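Local coordinates for protein CDP-glucose-4,6-dehydratase (Yersinia pseudotuberculosis, PDB 1RKX) that catalyses the NAD-dependent conversion of CDP-D-glucose to CDP-4-keto-6-deoxy-D-glucose, as a member of the short-chain dehydrogenase/reductase family, at residues Gly23-Trp28 with Glu237-Tyr242; Asn195-Gly200 with Arg230-Val235; Pro318-Asn323 with Asn351-Thr356. All blocks are in the same frame, centred on the assembly; numbering follows the deposited sequence.

Contact 1. Residues Gly23-Trp28 with Glu237-Tyr242; sequences GWLSLW and EPLSGY
Trp28 turns its CG anti to the backbone N (chi1 -161°), which sends the six-membered part of its indole across to Leu239 and Ser240; Leu25 meets the same leucine through its CB. Both belong to helix 20-31, the first helix of the Rossmann fold, following strand 11-15, and here it packs at -53° on helix 236-251, the two short axes 10.5 Å apart. Leu239 fills the space between them. Its CD2 branch reaches the backbone of the first helix, 3.5 Å from Leu25 N, and lies against Trp24 CB at 3.7 Å, while its CB faces Trp28 CZ3 at 3.9 Å. The indole of Trp24 leads off from this point, and its NE1 is hydrogen-bonded to Gly199 O. The side chains meet through carbon alone, and the contact is buried; Leu25 also touches Met87, an NAD-binding residue, which places the packing next to the cofactor site. Next to Leu239, Ser240 offers carbon rather than oxygen to Trp28: its CB is 3.7 Å from Trp28 CH2. The hydroxyl is hydrogen-bonded to Trp316 NE1 and Tyr353 OH, and within its own helix Ser240 OG donates to Glu237 O at 2.6 Å, 20° out of the carbonyl plane.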
loop_
_atom_site.group_PDB
_atom_site.type_symbol
_atom_site.label_atom_id
_atom_site.label_comp_id
_atom_site.label_asym_id
_atom_site.label_seq_id
_atom_site.Cartn_x
_atom_site.Cartn_y
_atom_site.Cartn_z
ATOM N N GLY C 23 32.208 -1.635 -19.364
ATOM C CA GLY C 23 33.455 -1.092 -19.872
ATOM C C GLY C 23 33.800 0.208 -19.170
ATOM O O GLY C 23 34.932 0.402 -18.721
ATOM N N TRP C 24 32.834 1.115 -19.065
ATOM C CA TRP C 24 33.113 2.376 -18.382
ATOM C C TRP C 24 33.491 2.120 -16.924
ATOM O O TRP C 24 34.416 2.742 -16.404
ATOM C CB TRP C 24 31.909 3.327 -18.453
ATOM C CG TRP C 24 31.816 4.080 -19.755
ATOM C CD1 TRP C 24 30.991 3.814 -20.803
ATOM C CD2 TRP C 24 32.598 5.219 -20.139
ATOM N NE1 TRP C 24 31.205 4.720 -21.823
ATOM C CE2 TRP C 24 32.187 5.592 -21.438
ATOM C CE3 TRP C 24 33.607 5.961 -19.507
ATOM C CZ2 TRP C 24 32.751 6.679 -22.123
ATOM C CZ3 TRP C 24 34.171 7.044 -20.188
ATOM C CH2 TRP C 24 33.738 7.390 -21.483
ATOM N N LEU C 25 32.791 1.200 -16.266
ATOM C CA LEU C 25 33.103 0.895 -14.870
ATOM C C LEU C 25 34.504 0.293 -14.734
ATOM O O LEU C 25 35.264 0.670 -13.834
ATOM C CB LEU C 25 32.082 -0.075 -14.266
ATOM C CG LEU C 25 32.340 -0.398 -12.784
ATOM C CD1 LEU C 25 32.230 0.874 -11.950
ATOM C CD2 LEU C 25 31.345 -1.439 -12.284
ATOM N N SER C 26 34.838 -0.644 -15.616
ATOM C CA SER C 26 36.152 -1.282 -15.583
ATOM C C SER C 26 37.258 -0.252 -15.793
ATOM O O SER C 26 38.267 -0.268 -15.086
ATOM C CB SER C 26 36.236 -2.380 -16.641
ATOM O OG SER C 26 35.344 -3.437 -16.320
ATOM N N LEU C 27 37.066 0.641 -16.761
ATOM C CA LEU C 27 38.048 1.690 -17.033
ATOM C C LEU C 27 38.200 2.587 -15.810
ATOM O O LEU C 27 39.314 2.973 -15.442
ATOM C CB LEU C 27 37.617 2.543 -18.223
ATOM C CG LEU C 27 37.755 1.946 -19.621
ATOM C CD1 LEU C 27 37.100 2.874 -20.646
ATOM C CD2 LEU C 27 39.237 1.738 -19.937
ATOM N N TRP C 28 37.074 2.916 -15.179
ATOM C CA TRP C 28 37.076 3.775 -13.998
ATOM C C TRP C 28 37.868 3.116 -12.872
ATOM O O TRP C 28 38.728 3.745 -12.252
ATOM C CB TRP C 28 35.640 4.039 -13.531
ATOM C CG TRP C 28 35.494 5.250 -12.634
ATOM C CD1 TRP C 28 36.461 5.820 -11.847
ATOM C CD2 TRP C 28 34.301 6.019 -12.420
ATOM N NE1 TRP C 28 35.942 6.895 -11.159
ATOM C CE2 TRP C 28 34.620 7.039 -11.492
ATOM C CE3 TRP C 28 32.995 5.943 -12.920
ATOM C CZ2 TRP C 28 33.674 7.979 -11.055
ATOM C CZ3 TRP C 28 32.051 6.881 -12.483
ATOM C CH2 TRP C 28 32.403 7.885 -11.560
ATOM N N GLU C 237 27.003 8.703 -14.185
ATOM C CA GLU C 237 26.159 9.089 -13.052
ATOM C C GLU C 237 25.779 7.879 -12.188
ATOM O O GLU C 237 26.090 7.847 -10.999
ATOM C CB GLU C 237 24.910 9.821 -13.555
ATOM C CG GLU C 237 25.231 11.070 -14.394
ATOM C CD GLU C 237 25.365 12.351 -13.574
ATOM O OE1 GLU C 237 25.979 12.327 -12.481
ATOM O OE2 GLU C 237 24.863 13.398 -14.035
ATOM N N PRO C 238 25.093 6.874 -12.760
ATOM C CA PRO C 238 24.765 5.740 -11.896
ATOM C C PRO C 238 26.020 4.998 -11.439
ATOM O O PRO C 238 26.077 4.509 -10.312
ATOM C CB PRO C 238 23.859 4.876 -12.775
ATOM C CG PRO C 238 24.303 5.219 -14.177
ATOM C CD PRO C 238 24.475 6.719 -14.088
ATOM N N LEU C 239 27.025 4.922 -12.308
ATOM C CA LEU C 239 28.261 4.231 -11.948
ATOM C C LEU C 239 28.908 4.874 -10.720
ATOM O O LEU C 239 29.451 4.176 -9.862
ATOM C CB LEU C 239 29.239 4.223 -13.129
ATOM C CG LEU C 239 29.149 2.999 -14.054
ATOM C CD1 LEU C 239 27.717 2.793 -14.522
ATOM C CD2 LEU C 239 30.092 3.176 -15.235
ATOM N N SER C 240 28.846 6.199 -10.622
ATOM C CA SER C 240 29.425 6.866 -9.460
ATOM C C SER C 240 28.670 6.389 -8.227
ATOM O O SER C 240 29.257 6.205 -7.166
ATOM C CB SER C 240 29.339 8.394 -9.591
ATOM O OG SER C 240 28.001 8.866 -9.606
ATOM N N GLY C 241 27.365 6.170 -8.381
ATOM C CA GLY C 241 26.565 5.691 -7.267
ATOM C C GLY C 241 26.946 4.270 -6.889
ATOM O O GLY C 241 27.020 3.938 -5.709
ATOM N N TYR C 242 27.187 3.428 -7.893
ATOM C CA TYR C 242 27.581 2.034 -7.655
ATOM C C TYR C 242 28.901 1.988 -6.879
ATOM O O TYR C 242 29.063 1.193 -5.959
ATOM C CB TYR C 242 27.780 1.285 -8.979
ATOM C CG TYR C 242 26.567 1.187 -9.886
ATOM C CD1 TYR C 242 26.680 0.623 -11.158
ATOM C CD2 TYR C 242 25.320 1.676 -9.490
ATOM C CE1 TYR C 242 25.586 0.549 -12.017
ATOM C CE2 TYR C 242 24.212 1.609 -10.352
ATOM C CZ TYR C 242 24.355 1.048 -11.607
ATOM O OH TYR C 242 23.278 1.004 -12.466
#

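Contact 2. Residues Asn195-Gly200 with Arg230-Val235; sequences NVIGGG and RPWQHV. With NAD (nicotinamide-adenine-dinucleotide), chain G.
Asn195 lays its side chain obliquely across Pro231, while its CB rests 3.8 Å from Trp232 CE3. The backbone oxygen of the same residue, Asn195 O, is the acceptor for Gln233 N at 3.1 Å. Ile197, two residues on, meets the same indole. Its CG2, anti to the carbonyl carbon, comes up to Trp232 CE3 at 3.5 Å, the two side chains crossing at about a right angle, and CD1 touches Trp232 CB. These pairs flank a parallel beta ladder between strands 196-197 and 229-234, part of a small mixed sheet separate from the seven-stranded Rossmann sheet. Ile197 uses both its N-H and its C=O in the ladder: Ile197 N donates to Gln233 O (2.9 Å, 164° at the hydrogen), and Ile197 O accepts from Val235 N at 2.7 Å. Trp232 is covered further by Leu322 and Ile207, and Arg230 CB lies over one face of its indole. Between Asn195 and Ile197, Val196 points N-H out of the ladder to the nicotinamide carboxamide, with Val196 N 3.1 Å from NAD O7N at 167°, and its CB and CG2 lie against that same amide.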
loop_
_atom_site.group_PDB
_atom_site.type_symbol
_atom_site.label_atom_id
_atom_site.label_comp_id
_atom_site.label_asym_id
_atom_site.label_seq_id
_atom_site.Cartn_x
_atom_site.Cartn_y
_atom_site.Cartn_z
ATOM N N ASN C 195 17.953 4.121 -18.617
ATOM C CA ASN C 195 18.127 5.234 -19.552
ATOM C C ASN C 195 19.549 5.789 -19.534
ATOM O O ASN C 195 19.756 7.004 -19.497
ATOM C CB ASN C 195 17.152 6.351 -19.195
ATOM C CG ASN C 195 15.785 5.823 -18.809
ATOM O OD1 ASN C 195 15.062 5.266 -19.636
ATOM N ND2 ASN C 195 15.432 5.981 -17.539
ATOM N N VAL C 196 20.526 4.896 -19.563
ATOM C CA VAL C 196 21.919 5.302 -19.528
ATOM C C VAL C 196 22.439 5.627 -20.921
ATOM O O VAL C 196 22.245 4.855 -21.865
ATOM C CB VAL C 196 22.781 4.191 -18.903
ATOM C CG1 VAL C 196 24.219 4.618 -18.855
ATOM C CG2 VAL C 196 22.275 3.874 -17.504
ATOM N N ILE C 197 23.086 6.782 -21.051
ATOM C CA ILE C 197 23.642 7.198 -22.329
ATOM C C ILE C 197 25.088 7.658 -22.160
ATOM O O ILE C 197 25.519 8.024 -21.065
ATOM C CB ILE C 197 22.813 8.341 -22.967
ATOM C CG1 ILE C 197 22.667 9.502 -21.977
ATOM C CG2 ILE C 197 21.448 7.804 -23.413
ATOM C CD1 ILE C 197 21.961 10.723 -22.551
ATOM N N GLY C 198 25.840 7.625 -23.252
ATOM C CA GLY C 198 27.225 8.035 -23.197
ATOM C C GLY C 198 27.988 7.638 -24.446
ATOM O O GLY C 198 27.476 6.925 -25.307
ATOM N N GLY C 199 29.219 8.115 -24.558
ATOM C CA GLY C 199 30.007 7.747 -25.714
ATOM C C GLY C 199 30.327 6.267 -25.595
ATOM O O GLY C 199 30.500 5.754 -24.485
ATOM N N GLY C 200 30.383 5.568 -26.722
ATOM C CA GLY C 200 30.719 4.157 -26.672
ATOM C C GLY C 200 29.596 3.135 -26.602
ATOM O O GLY C 200 29.870 1.947 -26.432
ATOM N N ARG C 230 12.242 10.501 -21.180
ATOM C CA ARG C 230 12.884 9.432 -20.431
ATOM C C ARG C 230 13.916 10.101 -19.526
ATOM O O ARG C 230 14.546 11.086 -19.919
ATOM C CB ARG C 230 13.589 8.466 -21.389
ATOM C CG ARG C 230 12.679 7.792 -22.417
ATOM C CD ARG C 230 11.932 6.611 -21.818
ATOM N NE ARG C 230 11.093 5.927 -22.804
ATOM C CZ ARG C 230 9.913 6.370 -23.231
ATOM N NH1 ARG C 230 9.409 7.506 -22.763
ATOM N NH2 ARG C 230 9.234 5.671 -24.133
ATOM N N PRO C 231 14.077 9.602 -18.291
ATOM C CA PRO C 231 15.062 10.215 -17.398
ATOM C C PRO C 231 16.488 9.846 -17.809
ATOM O O PRO C 231 17.156 9.057 -17.144
ATOM C CB PRO C 231 14.671 9.669 -16.027
ATOM C CG PRO C 231 14.082 8.338 -16.343
ATOM C CD PRO C 231 13.258 8.607 -17.576
ATOM N N TRP C 232 16.942 10.427 -18.915
ATOM C CA TRP C 232 18.282 10.163 -19.426
ATOM C C TRP C 232 19.369 10.605 -18.448
ATOM O O TRP C 232 19.230 11.611 -17.755
ATOM C CB TRP C 232 18.495 10.881 -20.763
ATOM C CG TRP C 232 17.495 10.518 -21.814
ATOM C CD1 TRP C 232 16.499 11.312 -22.311
ATOM C CD2 TRP C 232 17.384 9.263 -22.490
ATOM N NE1 TRP C 232 15.777 10.627 -23.258
ATOM C CE2 TRP C 232 16.299 9.366 -23.387
ATOM C CE3 TRP C 232 18.099 8.058 -22.425
ATOM C CZ2 TRP C 232 15.907 8.307 -24.215
ATOM C CZ3 TRP C 232 17.711 7.002 -23.250
ATOM C CH2 TRP C 232 16.623 7.137 -24.135
ATOM N N GLN C 233 20.454 9.844 -18.403
ATOM C CA GLN C 233 21.581 10.169 -17.534
ATOM C C GLN C 233 22.867 9.621 -18.134
ATOM O O GLN C 233 22.879 8.543 -18.738
ATOM C CB GLN C 233 21.375 9.584 -16.136
ATOM C CG GLN C 233 21.143 8.078 -16.117
ATOM C CD GLN C 233 20.864 7.545 -14.726
ATOM O OE1 GLN C 233 20.348 6.433 -14.566
ATOM N NE2 GLN C 233 21.213 8.329 -13.708
ATOM N N HIS C 234 23.952 10.369 -17.976
ATOM C CA HIS C 234 25.234 9.929 -18.498
ATOM C C HIS C 234 25.609 8.668 -17.730
ATOM O O HIS C 234 25.350 8.559 -16.526
ATOM C CB HIS C 234 26.289 11.020 -18.305
ATOM C CG HIS C 234 27.577 10.749 -19.017
ATOM N ND1 HIS C 234 28.518 9.859 -18.544
ATOM C CD2 HIS C 234 28.073 11.239 -20.177
ATOM C CE1 HIS C 234 29.539 9.815 -19.381
ATOM N NE2 HIS C 234 29.294 10.642 -20.381
ATOM N N VAL C 235 26.215 7.718 -18.432
ATOM C CA VAL C 235 26.605 6.448 -17.836
ATOM C C VAL C 235 27.424 6.586 -16.550
ATOM O O VAL C 235 27.321 5.753 -15.653
ATOM C CB VAL C 235 27.376 5.575 -18.867
ATOM C CG1 VAL C 235 28.632 6.297 -19.347
ATOM C CG2 VAL C 235 27.718 4.222 -18.252
HETATM P PA NAD G . 25.558 -4.331 -22.807
HETATM O O1A NAD G . 24.828 -5.232 -23.724
HETATM O O2A NAD G . 26.466 -3.327 -23.424
HETATM O O5B NAD G . 26.415 -5.179 -21.743
HETATM C C5B NAD G . 25.922 -6.473 -21.321
HETATM C C4B NAD G . 27.065 -7.354 -20.814
HETATM O O4B NAD G . 26.383 -8.583 -20.472
HETATM C C3B NAD G . 28.064 -7.717 -21.902
HETATM O O3B NAD G . 29.380 -7.480 -21.364
HETATM C C2B NAD G . 27.747 -9.176 -22.173
HETATM O O2B NAD G . 28.878 -9.927 -22.697
HETATM C C1B NAD G . 27.243 -9.632 -20.828
HETATM N N9A NAD G . 26.473 -10.864 -20.907
HETATM C C8A NAD G . 25.223 -11.042 -21.437
HETATM N N7A NAD G . 24.793 -12.300 -21.371
HETATM C C5A NAD G . 25.833 -12.974 -20.763
HETATM C C6A NAD G . 25.993 -14.333 -20.415
HETATM N N6A NAD G . 25.119 -15.297 -20.615
HETATM N N1A NAD G . 27.168 -14.697 -19.810
HETATM C C2A NAD G . 28.103 -13.716 -19.588
HETATM N N3A NAD G . 28.064 -12.431 -19.867
HETATM C C4A NAD G . 26.884 -12.109 -20.464
HETATM O O3 NAD G . 24.514 -3.626 -21.886
HETATM P PN NAD G . 24.702 -2.504 -20.710
HETATM O O1N NAD G . 23.978 -1.332 -21.208
HETATM O O2N NAD G . 26.156 -2.266 -20.522
HETATM O O5D NAD G . 23.931 -3.148 -19.487
HETATM C C5D NAD G . 24.700 -3.444 -18.316
HETATM C C4D NAD G . 23.794 -3.974 -17.222
HETATM O O4D NAD G . 22.921 -2.846 -16.880
HETATM C C3D NAD G . 22.831 -5.115 -17.548
HETATM O O3D NAD G . 22.601 -5.868 -16.341
HETATM C C2D NAD G . 21.577 -4.364 -17.976
HETATM O O2D NAD G . 20.420 -5.210 -17.863
HETATM C C1D NAD G . 21.570 -3.232 -16.983
HETATM N N1N NAD G . 20.743 -2.115 -17.426
HETATM C C2N NAD G . 21.155 -1.213 -18.422
HETATM C C3N NAD G . 20.316 -0.029 -18.786
HETATM C C7N NAD G . 20.847 0.899 -19.800
HETATM O O7N NAD G . 20.147 1.887 -20.072
HETATM N N7N NAD G . 22.029 0.723 -20.426
HETATM C C4N NAD G . 18.940 0.101 -18.171
HETATM C C5N NAD G . 18.651 -0.958 -17.155
HETATM C C6N NAD G . 19.460 -1.941 -16.821
#

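Contact 3. Residues Pro318-Asn323 with Asn351-Thr356; sequences PRWNLN and NNYMNT
Arg319 runs its extended chain over one face of the Tyr353 ring, and Trp320 takes the edge of that ring on its own face. This aromatic and cationic cluster joins the loop leading into helix 322-338 to the C-terminal end of helix 342-355, the last helix of the chain. The tight part is the Trp320-Tyr353 pair, a T-shaped stack with centroids 5.0 Å apart and planes at 73°; Tyr353 CD1 lies over the indole, 3.6 Å from Trp320 CZ2. With CG anti to its backbone N, Tyr353 also offers a face to Arg319, whose CD makes a CH-pi contact 3.8 Å from the centroid of the Tyr353 ring. The guanidinium is nearly parallel to the tyrosine ring, 18° between planes. The phenol OH reaches Glu237, whose carboxylate also takes the backbone N-H groups of Arg319 and Trp320. Toward the partly exposed helix end the grip slackens: Arg319 NH1 bonds Tyr353 O at 3.1 Å, tilted from the guanidinium plane, and adds a weak, bent bond to Met354 O. Arg319 NH1 and Thr356 N approach Tyr353 O from opposite faces of its carbonyl plane. At the border between the two parts, Thr356 is a firm tie for the buried indole. Thr356 OG1 donates to Asn352 O at 2.7 Å and accepts from Trp320, with Thr356 OG1 lying in the indole plane, 3.0 Å from Trp320 NE1 at 168°.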
loop_
_atom_site.group_PDB
_atom_site.type_symbol
_atom_site.label_atom_id
_atom_site.label_comp_id
_atom_site.label_asym_id
_atom_site.label_seq_id
_atom_site.Cartn_x
_atom_site.Cartn_y
_atom_site.Cartn_z
ATOM N N PRO C 318 23.607 13.415 -8.628
ATOM C CA PRO C 318 24.068 13.489 -10.015
ATOM C C PRO C 318 24.920 14.746 -10.184
ATOM O O PRO C 318 24.795 15.690 -9.403
ATOM C CB PRO C 318 22.767 13.530 -10.814
ATOM C CG PRO C 318 21.790 14.144 -9.862
ATOM C CD PRO C 318 22.138 13.476 -8.558
ATOM N N ARG C 319 25.772 14.767 -11.201
ATOM C CA ARG C 319 26.665 15.901 -11.408
ATOM C C ARG C 319 26.465 16.671 -12.702
ATOM O O ARG C 319 26.808 17.852 -12.772
ATOM C CB ARG C 319 28.121 15.429 -11.341
ATOM C CG ARG C 319 28.443 14.606 -10.119
ATOM C CD ARG C 319 29.916 14.243 -10.064
ATOM N NE ARG C 319 30.172 13.336 -8.954
ATOM C CZ ARG C 319 31.375 13.067 -8.463
ATOM N NH1 ARG C 319 32.455 13.642 -8.985
ATOM N NH2 ARG C 319 31.495 12.225 -7.446
ATOM N N TRP C 320 25.917 16.018 -13.724
ATOM C CA TRP C 320 25.711 16.678 -15.011
ATOM C C TRP C 320 24.259 16.763 -15.466
ATOM O O TRP C 320 23.531 15.769 -15.434
ATOM C CB TRP C 320 26.494 15.966 -16.117
ATOM C CG TRP C 320 27.984 15.941 -15.946
ATOM C CD1 TRP C 320 28.740 16.742 -15.133
ATOM C CD2 TRP C 320 28.903 15.099 -16.649
ATOM N NE1 TRP C 320 30.077 16.449 -15.292
ATOM C CE2 TRP C 320 30.204 15.445 -16.218
ATOM C CE3 TRP C 320 28.755 14.085 -17.609
ATOM C CZ2 TRP C 320 31.353 14.812 -16.714
ATOM C CZ3 TRP C 320 29.896 13.456 -18.101
ATOM C CH2 TRP C 320 31.179 13.825 -17.651
ATOM N N ASN C 321 23.837 17.948 -15.899
ATOM C CA ASN C 321 22.480 18.099 -16.399
ATOM C C ASN C 321 22.522 17.424 -17.764
ATOM O O ASN C 321 23.593 17.013 -18.215
ATOM C CB ASN C 321 22.101 19.578 -16.537
ATOM C CG ASN C 321 23.064 20.350 -17.412
ATOM O OD1 ASN C 321 23.281 20.006 -18.571
ATOM N ND2 ASN C 321 23.644 21.407 -16.859
ATOM N N LEU C 322 21.381 17.310 -18.432
ATOM C CA LEU C 322 21.365 16.641 -19.725
ATOM C C LEU C 322 22.218 17.349 -20.775
ATOM O O LEU C 322 22.996 16.703 -21.476
ATOM C CB LEU C 322 19.932 16.479 -20.235
ATOM C CG LEU C 322 19.810 15.515 -21.422
ATOM C CD1 LEU C 322 20.472 14.186 -21.072
ATOM C CD2 LEU C 322 18.348 15.309 -21.784
ATOM N N ASN C 323 22.082 18.671 -20.877
ATOM C CA ASN C 323 22.851 19.441 -21.854
ATOM C C ASN C 323 24.341 19.140 -21.755
ATOM O O ASN C 323 24.993 18.876 -22.760
ATOM C CB ASN C 323 22.626 20.943 -21.663
ATOM C CG ASN C 323 21.189 21.355 -21.908
ATOM O OD1 ASN C 323 20.885 22.542 -22.022
ATOM N ND2 ASN C 323 20.295 20.377 -21.983
ATOM N N ASN C 351 37.933 11.471 -15.551
ATOM C CA ASN C 351 38.572 12.483 -14.711
ATOM C C ASN C 351 37.736 13.760 -14.679
ATOM O O ASN C 351 37.570 14.374 -13.626
ATOM C CB ASN C 351 39.983 12.802 -15.216
ATOM C CG ASN C 351 40.952 11.656 -14.997
ATOM O OD1 ASN C 351 40.950 11.015 -13.944
ATOM N ND2 ASN C 351 41.800 11.404 -15.987
ATOM N N ASN C 352 37.216 14.159 -15.836
ATOM C CA ASN C 352 36.385 15.354 -15.917
ATOM C C ASN C 352 35.174 15.196 -15.007
ATOM O O ASN C 352 34.766 16.141 -14.332
ATOM C CB ASN C 352 35.920 15.582 -17.357
ATOM C CG ASN C 352 37.022 16.123 -18.246
ATOM O OD1 ASN C 352 36.920 16.088 -19.473
ATOM N ND2 ASN C 352 38.078 16.640 -17.629
ATOM N N TYR C 353 34.603 13.995 -14.990
ATOM C CA TYR C 353 33.440 13.726 -14.154
ATOM C C TYR C 353 33.809 13.834 -12.680
ATOM O O TYR C 353 33.143 14.530 -11.915
ATOM C CB TYR C 353 32.896 12.320 -14.421
ATOM C CG TYR C 353 31.622 12.030 -13.666
ATOM C CD1 TYR C 353 30.386 12.419 -14.178
ATOM C CD2 TYR C 353 31.653 11.405 -12.417
ATOM C CE1 TYR C 353 29.211 12.196 -13.464
ATOM C CE2 TYR C 353 30.485 11.178 -11.699
ATOM C CZ TYR C 353 29.267 11.579 -12.231
ATOM O OH TYR C 353 28.108 11.366 -11.525
ATOM N N MET C 354 34.861 13.131 -12.278
ATOM C CA MET C 354 35.276 13.163 -10.883
ATOM C C MET C 354 35.652 14.551 -10.399
ATOM O O MET C 354 35.419 14.882 -9.240
ATOM C CB MET C 354 36.443 12.208 -10.641
ATOM C CG MET C 354 36.052 10.742 -10.685
ATOM S SD MET C 354 37.103 9.732 -9.627
ATOM C CE MET C 354 38.523 9.483 -10.704
ATOM N N ASN C 355 36.227 15.361 -11.285
ATOM C CA ASN C 355 36.634 16.715 -10.925
ATOM C C ASN C 355 35.501 17.736 -10.991
ATOM O O ASN C 355 35.661 18.867 -10.531
ATOM C CB ASN C 355 37.788 17.182 -11.815
ATOM C CG ASN C 355 39.061 16.394 -11.581
ATOM O OD1 ASN C 355 39.487 16.209 -10.443
ATOM N ND2 ASN C 355 39.682 15.935 -12.660
ATOM N N THR C 356 34.366 17.351 -11.567
ATOM C CA THR C 356 33.229 18.266 -11.657
ATOM C C THR C 356 32.782 18.600 -10.239
ATOM O O THR C 356 32.285 17.737 -9.519
ATOM C CB THR C 356 32.052 17.640 -12.430
ATOM O OG1 THR C 356 32.452 17.393 -13.783
ATOM C CG2 THR C 356 30.854 18.581 -12.432
#

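Overall arrangement
Contacts 1 and 2 are buried, whereas contact 3 lies farther from the chain centre and is only partly so. Contact 1 is a helix crossing made by carbon contacts, contact 2 a backbone ladder that carries one of the hydrogen bonds to the cofactor, and contact 3 a side-chain cluster mixing aromatic stacking with hydrogen bonds to a helix end. Contacts 1 and 2 share consecutive elements, strand 229-234 leading into helix 236-251, and also meet where Trp24 packs on Val235. Glu237 of contact 1 links it to contact 3, joining the loop and last helix to helix 236-251. Trp320 and Leu322 in turn pack on His234 and Trp232 of contact 2.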